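Local coordinates for periplasmic binding protein/LacI transcriptional regulator (Alkaliphilus metalliredigens, PDB 3CTP) that binds D-xylulofuranose in the cleft of its periplasmic-binding-protein-like sugar domain and probably acts as a DNA-binding transcriptional repressor of the LacI family, at residues F164-L167 / Y168-C172; L189-K192 / G193-G197. All blocks are in the same frame, centred on the assembly; numbering follows the deposited sequence.

Interaction 1 of 2, residues F164-L167 / Y168-C172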
# COMPACT_ATOMS: atom_id res chain seq x y z
N PHE A 164 20.01 3.65 -17.30
CA PHE A 164 21.47 3.57 -17.43
C PHE A 164 22.03 4.90 -17.93
O PHE A 164 23.03 5.41 -17.42
CB PHE A 164 21.89 2.50 -18.45
CG PHE A 164 23.37 2.49 -18.65
CD1 PHE A 164 24.17 1.82 -17.76
CD2 PHE A 164 23.96 3.26 -19.65
CE1 PHE A 164 25.56 1.85 -17.89
CE2 PHE A 164 25.36 3.30 -19.79
CZ PHE A 164 26.14 2.60 -18.91
N ASP A 165 21.40 5.42 -18.98
CA ASP A 165 21.91 6.65 -19.63
C ASP A 165 21.96 7.77 -18.59
O ASP A 165 22.89 8.59 -18.58
CB ASP A 165 20.99 7.09 -20.78
CG ASP A 165 21.10 6.20 -22.00
OD1 ASP A 165 22.07 5.41 -22.07
OD2 ASP A 165 20.23 6.31 -22.87
N HIS A 166 20.97 7.81 -17.69
CA HIS A 166 20.95 8.88 -16.69
C HIS A 166 22.11 8.73 -15.70
O HIS A 166 22.84 9.69 -15.41
CB HIS A 166 19.59 8.93 -15.98
CG HIS A 166 19.47 9.99 -14.94
ND1 HIS A 166 19.52 11.34 -15.24
CD2 HIS A 166 19.28 9.91 -13.60
CE1 HIS A 166 19.40 12.04 -14.12
NE2 HIS A 166 19.23 11.19 -13.11
N LEU A 167 22.31 7.52 -15.17
CA LEU A 167 23.43 7.32 -14.25
C LEU A 167 24.75 7.65 -14.95
O LEU A 167 25.62 8.31 -14.39
CB LEU A 167 23.50 5.89 -13.73
CG LEU A 167 22.35 5.55 -12.78
CD1 LEU A 167 22.55 4.11 -12.33
CD2 LEU A 167 22.33 6.48 -11.57
N TYR A 168 24.92 7.16 -16.16
CA TYR A 168 26.18 7.39 -16.90
C TYR A 168 26.42 8.90 -17.16
O TYR A 168 27.54 9.43 -16.97
CB TYR A 168 26.15 6.58 -18.21
CG TYR A 168 27.50 6.51 -18.93
CD1 TYR A 168 28.41 5.51 -18.62
CD2 TYR A 168 27.84 7.45 -19.86
CE1 TYR A 168 29.67 5.44 -19.27
CE2 TYR A 168 29.07 7.39 -20.51
CZ TYR A 168 29.97 6.39 -20.20
OH TYR A 168 31.20 6.34 -20.85
N GLU A 169 25.36 9.60 -17.55
CA GLU A 169 25.45 11.05 -17.82
C GLU A 169 25.85 11.78 -16.55
O GLU A 169 26.57 12.80 -16.62
CB GLU A 169 24.11 11.59 -18.32
CG GLU A 169 24.01 13.13 -18.30
CD GLU A 169 22.57 13.63 -18.14
OE1 GLU A 169 21.67 12.81 -17.84
OE2 GLU A 169 22.34 14.85 -18.30
N LYS A 170 25.42 11.28 -15.39
CA LYS A 170 25.80 11.88 -14.11
C LYS A 170 27.12 11.36 -13.56
O LYS A 170 27.41 11.54 -12.37
CB LYS A 170 24.70 11.67 -13.05
CG LYS A 170 23.37 12.34 -13.37
CD LYS A 170 23.56 13.77 -13.92
CE LYS A 170 22.23 14.40 -14.32
NZ LYS A 170 22.41 15.56 -15.26
N GLY A 171 27.91 10.72 -14.41
CA GLY A 171 29.29 10.40 -14.07
C GLY A 171 29.53 9.05 -13.44
O GLY A 171 30.66 8.71 -13.07
N CYS A 172 28.48 8.23 -13.35
CA CYS A 172 28.67 6.95 -12.69
C CYS A 172 29.39 5.97 -13.62
O CYS A 172 29.03 5.84 -14.80
CB CYS A 172 27.32 6.34 -12.32
SG CYS A 172 26.41 7.32 -11.10

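Interaction 2 of 2, residues L189-K192 / G193-G197. With XLF (beta-D-xylulofuranose), chain C.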
# COMPACT_ATOMS: atom_id res chain seq x y z
N LEU A 189 12.98 -7.06 -18.85
CA LEU A 189 13.22 -6.07 -19.90
C LEU A 189 13.99 -4.87 -19.36
O LEU A 189 14.86 -4.32 -20.05
CB LEU A 189 11.88 -5.65 -20.53
CG LEU A 189 11.28 -6.68 -21.47
CD1 LEU A 189 9.85 -6.27 -21.83
CD2 LEU A 189 12.16 -6.83 -22.71
N ARG A 190 13.68 -4.43 -18.12
CA ARG A 190 14.47 -3.33 -17.56
C ARG A 190 15.94 -3.71 -17.45
O ARG A 190 16.83 -2.91 -17.74
CB ARG A 190 13.95 -2.91 -16.16
CG ARG A 190 12.55 -2.34 -16.24
CD ARG A 190 11.91 -2.18 -14.86
NE ARG A 190 10.47 -1.97 -15.04
CZ ARG A 190 9.56 -2.02 -14.07
NH1 ARG A 190 9.93 -2.25 -12.81
NH2 ARG A 190 8.28 -1.84 -14.38
N TYR A 191 16.20 -4.94 -17.01
CA TYR A 191 17.56 -5.44 -16.91
C TYR A 191 18.24 -5.43 -18.27
O TYR A 191 19.38 -4.96 -18.41
CB TYR A 191 17.50 -6.86 -16.32
CG TYR A 191 18.63 -7.77 -16.68
CD1 TYR A 191 19.83 -7.69 -16.02
CD2 TYR A 191 18.46 -8.74 -17.64
CE1 TYR A 191 20.89 -8.55 -16.35
CE2 TYR A 191 19.49 -9.61 -17.97
CZ TYR A 191 20.69 -9.49 -17.33
OH TYR A 191 21.71 -10.37 -17.64
N LYS A 192 17.53 -5.91 -19.28
CA LYS A 192 18.12 -6.01 -20.61
C LYS A 192 18.41 -4.61 -21.18
O LYS A 192 19.46 -4.38 -21.81
CB LYS A 192 17.16 -6.76 -21.53
CG LYS A 192 17.81 -7.14 -22.86
CD LYS A 192 19.14 -7.82 -22.62
CE LYS A 192 19.92 -8.01 -23.92
NZ LYS A 192 21.30 -8.50 -23.67
N GLY A 193 17.50 -3.66 -20.95
CA GLY A 193 17.75 -2.31 -21.50
C GLY A 193 18.93 -1.67 -20.80
O GLY A 193 19.75 -0.98 -21.42
N PHE A 194 19.02 -1.90 -19.49
CA PHE A 194 20.12 -1.32 -18.71
C PHE A 194 21.45 -1.91 -19.17
O PHE A 194 22.43 -1.18 -19.40
CB PHE A 194 19.86 -1.63 -17.23
CG PHE A 194 20.70 -0.84 -16.27
CD1 PHE A 194 20.33 0.45 -15.91
CD2 PHE A 194 21.82 -1.41 -15.70
CE1 PHE A 194 21.10 1.18 -14.98
CE2 PHE A 194 22.58 -0.71 -14.78
CZ PHE A 194 22.23 0.60 -14.42
N LEU A 195 21.48 -3.24 -19.31
CA LEU A 195 22.69 -3.93 -19.72
C LEU A 195 23.09 -3.53 -21.14
O LEU A 195 24.28 -3.29 -21.40
CB LEU A 195 22.46 -5.44 -19.62
CG LEU A 195 23.62 -6.32 -20.08
CD1 LEU A 195 24.93 -6.01 -19.33
CD2 LEU A 195 23.19 -7.79 -19.94
N ASP A 196 22.12 -3.43 -22.04
CA ASP A 196 22.46 -3.02 -23.41
C ASP A 196 23.10 -1.62 -23.39
O ASP A 196 24.01 -1.33 -24.16
CB ASP A 196 21.24 -3.01 -24.35
CG ASP A 196 20.76 -4.40 -24.69
OD1 ASP A 196 21.49 -5.37 -24.40
OD2 ASP A 196 19.62 -4.51 -25.25
N GLY A 197 22.59 -0.74 -22.53
CA GLY A 197 23.23 0.58 -22.38
C GLY A 197 24.68 0.48 -21.93
O GLY A 197 25.57 1.16 -22.48
O4 XLF C . 6.70 -6.03 -12.42
C4 XLF C . 7.24 -4.72 -12.23
C5 XLF C . 8.11 -4.76 -10.98
O5 XLF C . 7.38 -4.03 -9.97
C3 XLF C . 6.14 -3.73 -11.90
O3 XLF C . 5.88 -2.83 -12.99
C2 XLF C . 6.72 -3.01 -10.71
O2 XLF C . 7.70 -2.03 -11.14
C1 XLF C . 5.67 -2.37 -9.83
O1 XLF C . 6.30 -1.82 -8.67

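Interaction 1 of 2, residues F164-L167 / Y168-C172
The rings of F164 and Y168, one helical turn apart, lie side by side and point the same way. Their planes are tilted by only 26°, but they are slid so far past each other, with centroids 5.6 Å apart, that they barely overlap. F164 CZ meets Y168 CD1 at 3.7 Å, and the approach is oblique to both rings. D165 OD1, paired with R161, lies in plane at the edge of the F164 ring. In both residues CG stands anti to the backbone N (chi1 176° for F164 and -168° for Y168), which sends the rings off the helix in the same direction. A third flat group, the imidazole of H166, carries K170 CG over one face, 4.0 Å above the plane and displaced toward the rim. The lysine chain bends at chi2, and its CE reaches H166 CE1 at 3.7 Å before NZ makes a salt bridge with E169 OE2, its hydrogen bond being weak. H166 NE2 is hydrogen-bonded to T323, whereas the buried ND1 has no partner in the model. R173 gives the Y168 ring a cation-pi partner. Under these side chains the last regular backbone bonds run from Y168 N, E169 N and K170 N to the carbonyls four residues earlier; then the chain turns. G171, with positive phi, lets C172 N come back to L167 O (3.0 Å) while G171 N bonds to Y168 O at 2.9 Å. L167 O also receives a weak bond from K170 N. C172 CB follows its own nitrogen back toward the helix and packs on L167 CB at 4.1 Å. The paired bonds around a glycine in the C-prime position are those of a Schellman motif, here closing helix 156-169 ahead of strand 175-179.

Interaction 2 of 2, residues L189-K192 / G193-G197
This is a contact within a single helix, between successive turns of helix 185-200, which links strands 175-179 and 206-209 in a beta-alpha-beta unit. Y191 and L195 meet along one flank, K192 and D196 along another, while R190 leaves the helix for the sugar. The backbone is regular: G193, F194, L195 and D196 each give their N-H to the carbonyl four residues earlier, as in D196 N to K192 O at 2.8 Å. Y191 and L195 run alongside each other in the same direction, and the leucine's CD2 branch lies 4.0 Å from Y191 CZ, near the hydroxyl end of the ring. K179 and F207 add cation-pi and edge-to-face partners to that ring, tying this side of the helix to its sheet. The lysine and aspartate chains cross at a slant. K192 is bent at chi2 (50°), which swings its far end along the helix toward the next turn, and NZ forms a salt bridge with D196 OD1 at 3.2 Å. The other carboxylate oxygen, OD2, is hydrogen-bonded to Y157, so both oxygens of D196 are engaged. R190 is extended from CG to NE, which carries its guanidinium away from the helix to the ligand. O2 of the xylulofuranose lies at the edge of that group, in its plane, 2.8 Å from NH1 with an N-H...O angle of 162°. NH2 binds O3 at 2.9 Å and makes a weak bond to O2, while NE is held by N156. Two nitrogens thus grip neighbouring sugar oxygens, and N156, from the second shell, helps to fix the guanidinium's rotation. This is a sugar-binding arginine of a periplasmic-binding-protein cleft, completed by residues including N72, E142, N239 and D267.

In the fold
The two interactions lie on successive helices flanking the four-stranded parallel sheet, with centres about 14 Å apart, and they meet directly: F164 CA lies 3.4 Å from F194 CE1, and the rings of F164 and F194 pack edge-to-face. L167 also rests on F194, so each contact gives its apolar side to a shared interior. Their other sides differ. Interaction 1 ends a helix, and its polar chemistry is largely that of backbone capping, with a lysine-glutamate salt bridge at the surface beside it, far from the sugar. Interaction 2 stays within a helix, combining a partly exposed lysine-aspartate pair with a buried arginine that reaches the ligand pocket.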